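Side-chain contacts in beta-N-acetylhexosaminidase (Bacteroides fragilis, PDB 4PYS), which probably hydrolyses terminal beta-linked N-acetylhexosamine residues from glycans, as many members of glycoside hydrolase family 20 do: residues R367-A370 / L371-A374; R422-N425 / P426-G430. All blocks are in the same frame, centred on the assembly; numbering follows the deposited sequence.

Contact 1 (R367-A370 / L371-A374)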
loop_
_atom_site.group_PDB
_atom_site.type_symbol
_atom_site.label_atom_id
_atom_site.label_comp_id
_atom_site.label_asym_id
_atom_site.label_seq_id
_atom_site.Cartn_x
_atom_site.Cartn_y
_atom_site.Cartn_z
ATOM N N ARG A 367 -4.717 -4.885 -21.239
ATOM C CA ARG A 367 -4.018 -3.615 -21.465
ATOM C C ARG A 367 -4.631 -2.480 -20.641
ATOM O O ARG A 367 -4.757 -2.593 -19.419
ATOM C CB ARG A 367 -3.993 -3.260 -22.960
ATOM C CG ARG A 367 -3.221 -4.254 -23.834
ATOM C CD ARG A 367 -1.746 -4.313 -23.441
ATOM N NE ARG A 367 -0.956 -5.142 -24.353
ATOM C CZ ARG A 367 -0.587 -6.398 -24.103
ATOM N NH1 ARG A 367 0.125 -7.069 -24.999
ATOM N NH2 ARG A 367 -0.928 -6.987 -22.963
ATOM N N ASP A 368 -5.046 -1.402 -21.300
ATOM C CA ASP A 368 -5.570 -0.242 -20.576
ATOM C C ASP A 368 -7.100 -0.137 -20.574
ATOM O O ASP A 368 -7.640 0.952 -20.370
ATOM C CB ASP A 368 -4.960 1.053 -21.115
ATOM C CG ASP A 368 -5.237 1.257 -22.586
ATOM O OD1 ASP A 368 -5.556 0.266 -23.276
ATOM O OD2 ASP A 368 -5.126 2.409 -23.052
ATOM N N LEU A 369 -7.791 -1.260 -20.779
ATOM C CA LEU A 369 -9.257 -1.257 -20.825
ATOM C C LEU A 369 -9.890 -0.585 -19.602
ATOM O O LEU A 369 -10.781 0.247 -19.743
ATOM C CB LEU A 369 -9.814 -2.680 -20.994
ATOM C CG LEU A 369 -11.343 -2.797 -21.096
ATOM C CD1 LEU A 369 -11.875 -1.905 -22.202
ATOM C CD2 LEU A 369 -11.775 -4.232 -21.330
ATOM N N ALA A 370 -9.425 -0.933 -18.406
ATOM C CA ALA A 370 -10.022 -0.377 -17.190
ATOM C C ALA A 370 -9.740 1.111 -17.067
ATOM O O ALA A 370 -10.598 1.887 -16.634
ATOM C CB ALA A 370 -9.518 -1.098 -15.967
ATOM N N LEU A 371 -8.522 1.498 -17.419
ATOM C CA LEU A 371 -8.150 2.901 -17.435
ATOM C C LEU A 371 -9.069 3.667 -18.384
ATOM O O LEU A 371 -9.591 4.726 -18.040
ATOM C CB LEU A 371 -6.695 3.058 -17.884
ATOM C CG LEU A 371 -6.247 4.498 -18.125
ATOM C CD1 LEU A 371 -6.305 5.260 -16.835
ATOM C CD2 LEU A 371 -4.841 4.561 -18.707
ATOM N N LYS A 372 -9.272 3.125 -19.582
ATOM C CA LYS A 372 -10.123 3.784 -20.574
ATOM C C LYS A 372 -11.586 3.906 -20.132
ATOM O O LYS A 372 -12.220 4.939 -20.347
ATOM C CB LYS A 372 -10.028 3.080 -21.932
ATOM C CG LYS A 372 -8.780 3.447 -22.730
ATOM C CD LYS A 372 -8.895 3.059 -24.207
ATOM C CE LYS A 372 -8.508 1.604 -24.466
ATOM N NZ LYS A 372 -9.646 0.653 -24.302
ATOM N N ASN A 373 -12.129 2.863 -19.515
ATOM C CA ASN A 373 -13.529 2.913 -19.092
ATOM C C ASN A 373 -13.736 3.769 -17.846
ATOM O O ASN A 373 -14.786 4.385 -17.668
ATOM C CB ASN A 373 -14.092 1.506 -18.900
ATOM C CG ASN A 373 -14.294 0.786 -20.218
ATOM O OD1 ASN A 373 -14.102 1.370 -21.281
ATOM N ND2 ASN A 373 -14.681 -0.483 -20.156
ATOM N N ALA A 374 -12.726 3.809 -16.984
ATOM C CA ALA A 374 -12.776 4.685 -15.821
ATOM C C ALA A 374 -12.827 6.159 -16.237
ATOM O O ALA A 374 -13.587 6.935 -15.661
ATOM C CB ALA A 374 -11.604 4.421 -14.898
#
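The backbone N of Lys372 gives its hydrogen to Asp368 O over 2.8 Å, in a nearly straight bond (164° at the hydrogen) that meets the carbonyl almost head-on. It is the first of three consecutive i to i+4 bonds: Asn373 N follows on Leu369 O at 3.0 Å and Ala374 N on Ala370 O at 2.9 Å, which together make the opening turn of helix 369-376. Asp368 occupies the N-cap, yet its carboxylate does not cap. With CG set between the backbone N and the carbonyl carbon (chi1 59°), the carboxylate is carried instead to the aliphatic part of Lys372, whose CE comes in obliquely from one side of the carboxylate, out beyond its oxygens, 3.5 Å from OD1. Bends at chi3 and chi4 then turn the lysine tip back toward Leu369, and NZ stops 4.2 Å from Asp368 OD1, beyond salt-bridge range. At the next residue, the amide of Asn373 presents a face to Leu369, one turn back. Leu369 O lies almost squarely above its CG, while methyl CD1 approaches the same face from farther out, 3.8 Å from ND2. ND2 donates one of its hydrogens to Ile345 O, in the loop beyond strand 337-341. The inward flank is apolar: Ala370 and Leu371 press on Trp360, and Ala374 meets Ile358 and Val381, so the helix rests on neighbouring parallel strands of the barrel. The first turn is thus an amphipathic helix start, in which backbone bonds do the holding and the Asp368-Lys372 pair adds close van der Waals contact with a charge attraction that is probably modest and partly screened by solvent.

Contact 2 (R422-N425 / P426-G430)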
loop_
_atom_site.group_PDB
_atom_site.type_symbol
_atom_site.label_atom_id
_atom_site.label_comp_id
_atom_site.label_asym_id
_atom_site.label_seq_id
_atom_site.Cartn_x
_atom_site.Cartn_y
_atom_site.Cartn_z
ATOM N N ARG A 422 3.713 12.145 -17.723
ATOM C CA ARG A 422 3.031 13.295 -18.318
ATOM C C ARG A 422 1.801 13.691 -17.503
ATOM O O ARG A 422 0.974 12.831 -17.175
ATOM C CB ARG A 422 2.650 13.018 -19.771
ATOM C CG ARG A 422 3.642 13.588 -20.733
ATOM C CD ARG A 422 3.151 13.581 -22.164
ATOM N NE ARG A 422 2.149 14.612 -22.411
ATOM C CZ ARG A 422 0.891 14.349 -22.747
ATOM N NH1 ARG A 422 0.033 15.340 -22.961
ATOM N NH2 ARG A 422 0.495 13.089 -22.871
ATOM N N GLU A 423 1.710 14.992 -17.195
ATOM C CA GLU A 423 0.732 15.590 -16.264
ATOM C C GLU A 423 -0.610 14.873 -16.186
ATOM O O GLU A 423 -0.858 14.115 -15.240
ATOM C CB GLU A 423 0.500 17.068 -16.603
ATOM N N GLU A 424 -1.476 15.156 -17.159
ATOM C CA GLU A 424 -2.654 14.338 -17.428
ATOM C C GLU A 424 -3.850 14.617 -16.491
ATOM O O GLU A 424 -3.728 15.322 -15.486
ATOM C CB GLU A 424 -2.226 12.854 -17.445
ATOM C CG GLU A 424 -3.293 11.785 -17.514
ATOM C CD GLU A 424 -2.702 10.404 -17.356
ATOM O OE1 GLU A 424 -3.234 9.461 -17.975
ATOM O OE2 GLU A 424 -1.701 10.266 -16.618
ATOM N N ASN A 425 -5.010 14.110 -16.899
ATOM C CA ASN A 425 -6.226 13.998 -16.100
ATOM C C ASN A 425 -5.995 13.823 -14.601
ATOM O O ASN A 425 -5.373 12.855 -14.183
ATOM C CB ASN A 425 -6.993 12.784 -16.617
ATOM C CG ASN A 425 -8.482 12.913 -16.445
ATOM O OD1 ASN A 425 -8.960 13.504 -15.477
ATOM N ND2 ASN A 425 -9.233 12.350 -17.386
ATOM N N PRO A 426 -6.512 14.756 -13.780
ATOM C CA PRO A 426 -6.379 14.645 -12.319
ATOM C C PRO A 426 -7.117 13.432 -11.751
ATOM O O PRO A 426 -6.923 13.100 -10.578
ATOM C CB PRO A 426 -7.011 15.944 -11.805
ATOM C CG PRO A 426 -7.897 16.406 -12.910
ATOM C CD PRO A 426 -7.209 15.992 -14.175
ATOM N N LEU A 427 -7.943 12.785 -12.572
ATOM C CA LEU A 427 -8.553 11.505 -12.210
ATOM C C LEU A 427 -7.501 10.434 -11.897
ATOM O O LEU A 427 -7.754 9.520 -11.102
ATOM C CB LEU A 427 -9.466 10.995 -13.326
ATOM C CG LEU A 427 -10.831 11.652 -13.541
ATOM C CD1 LEU A 427 -11.586 10.937 -14.657
ATOM C CD2 LEU A 427 -11.644 11.657 -12.254
ATOM N N ILE A 428 -6.334 10.524 -12.525
ATOM C CA ILE A 428 -5.262 9.568 -12.242
ATOM C C ILE A 428 -4.569 9.923 -10.926
ATOM O O ILE A 428 -3.836 10.911 -10.847
ATOM C CB ILE A 428 -4.211 9.536 -13.370
ATOM C CG1 ILE A 428 -4.888 9.343 -14.724
ATOM C CG2 ILE A 428 -3.185 8.442 -13.106
ATOM C CD1 ILE A 428 -5.649 8.054 -14.816
ATOM N N LEU A 429 -4.794 9.101 -9.906
ATOM C CA LEU A 429 -4.396 9.437 -8.545
ATOM C C LEU A 429 -2.943 9.117 -8.262
ATOM O O LEU A 429 -2.274 9.844 -7.517
ATOM C CB LEU A 429 -5.262 8.683 -7.543
ATOM C CG LEU A 429 -6.751 9.011 -7.571
ATOM C CD1 LEU A 429 -7.457 8.230 -6.476
ATOM C CD2 LEU A 429 -6.983 10.511 -7.411
ATOM N N GLY A 430 -2.456 8.020 -8.829
ATOM C CA GLY A 430 -1.092 7.605 -8.572
ATOM C C GLY A 430 -0.898 6.150 -8.925
ATOM O O GLY A 430 -1.561 5.635 -9.833
HETATM O O HOH W 1 -3.253 12.994 -12.788
#
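Residues Asn425 to Ile428 form a type I beta turn, closed by Ile428 N donating to Asn425 O over 3.0 Å, and this turn delivers the chain into strand 428-435. The side chain of Asn425 reinforces it. Its CG lies roughly opposite the backbone N (chi1 -151°), which swings the amide forward along the chain until OD1 receives the hydrogen of Leu427 N at 3.2 Å. That is an Asx turn laid over the beta turn, with Pro426 at the intervening position: an Asx-Pro turn. The N-H of Leu427 reaches OD1 in a fairly straight line (162°) but from above the plane of the amide rather than within it. The two side chains then run beside each other in the same direction, and OD1 also touches Leu427 CG at 3.3 Å. On another flank of the turn Glu424 reaches forward with an extended chain to Ile428. Methylene CG1 of the isoleucine sits directly over the face of the carboxylate, 3.6 Å from CD. Contact through the face keeps the carboxylate oxygens available for polar partners, and OE1 forms a salt bridge with Arg420. A water joins Ile428 O, at 2.9 Å, to Asn425 O, although its approach to the latter is unusually short and its exact position therefore doubtful. Farther in, Ile428 packs on Val381 and Cys383 of the adjoining strand 381-383. Two N-H groups of the turn are accordingly satisfied by a single residue, Asn425, one through its backbone carbonyl O and the other through its side-chain OD1; together with the proline ring, this restricts the backbone just where the loop becomes a barrel strand.

In the fold
Along the chain the two contacts come in series, neither nested nor crossed. Strand 356-360 leads through a short helix to contact 1, where a new helix begins; that helix returns the chain to strand 381-383, completing a beta-alpha-beta passage of the TIM-barrel catalytic domain. After helix 409-415 and a further loop, contact 2 turns the chain into strand 428-435, which pairs with 381-383 on one flank and with 132-138 on the other, so joining late and early parts of the barrel. The contacts meet directly where Leu371 CD1 packs on Ile428 CD1 at 3.5 Å. Val381 lies against both of these residues, and Arg420 touches Leu371 while pairing with Glu424.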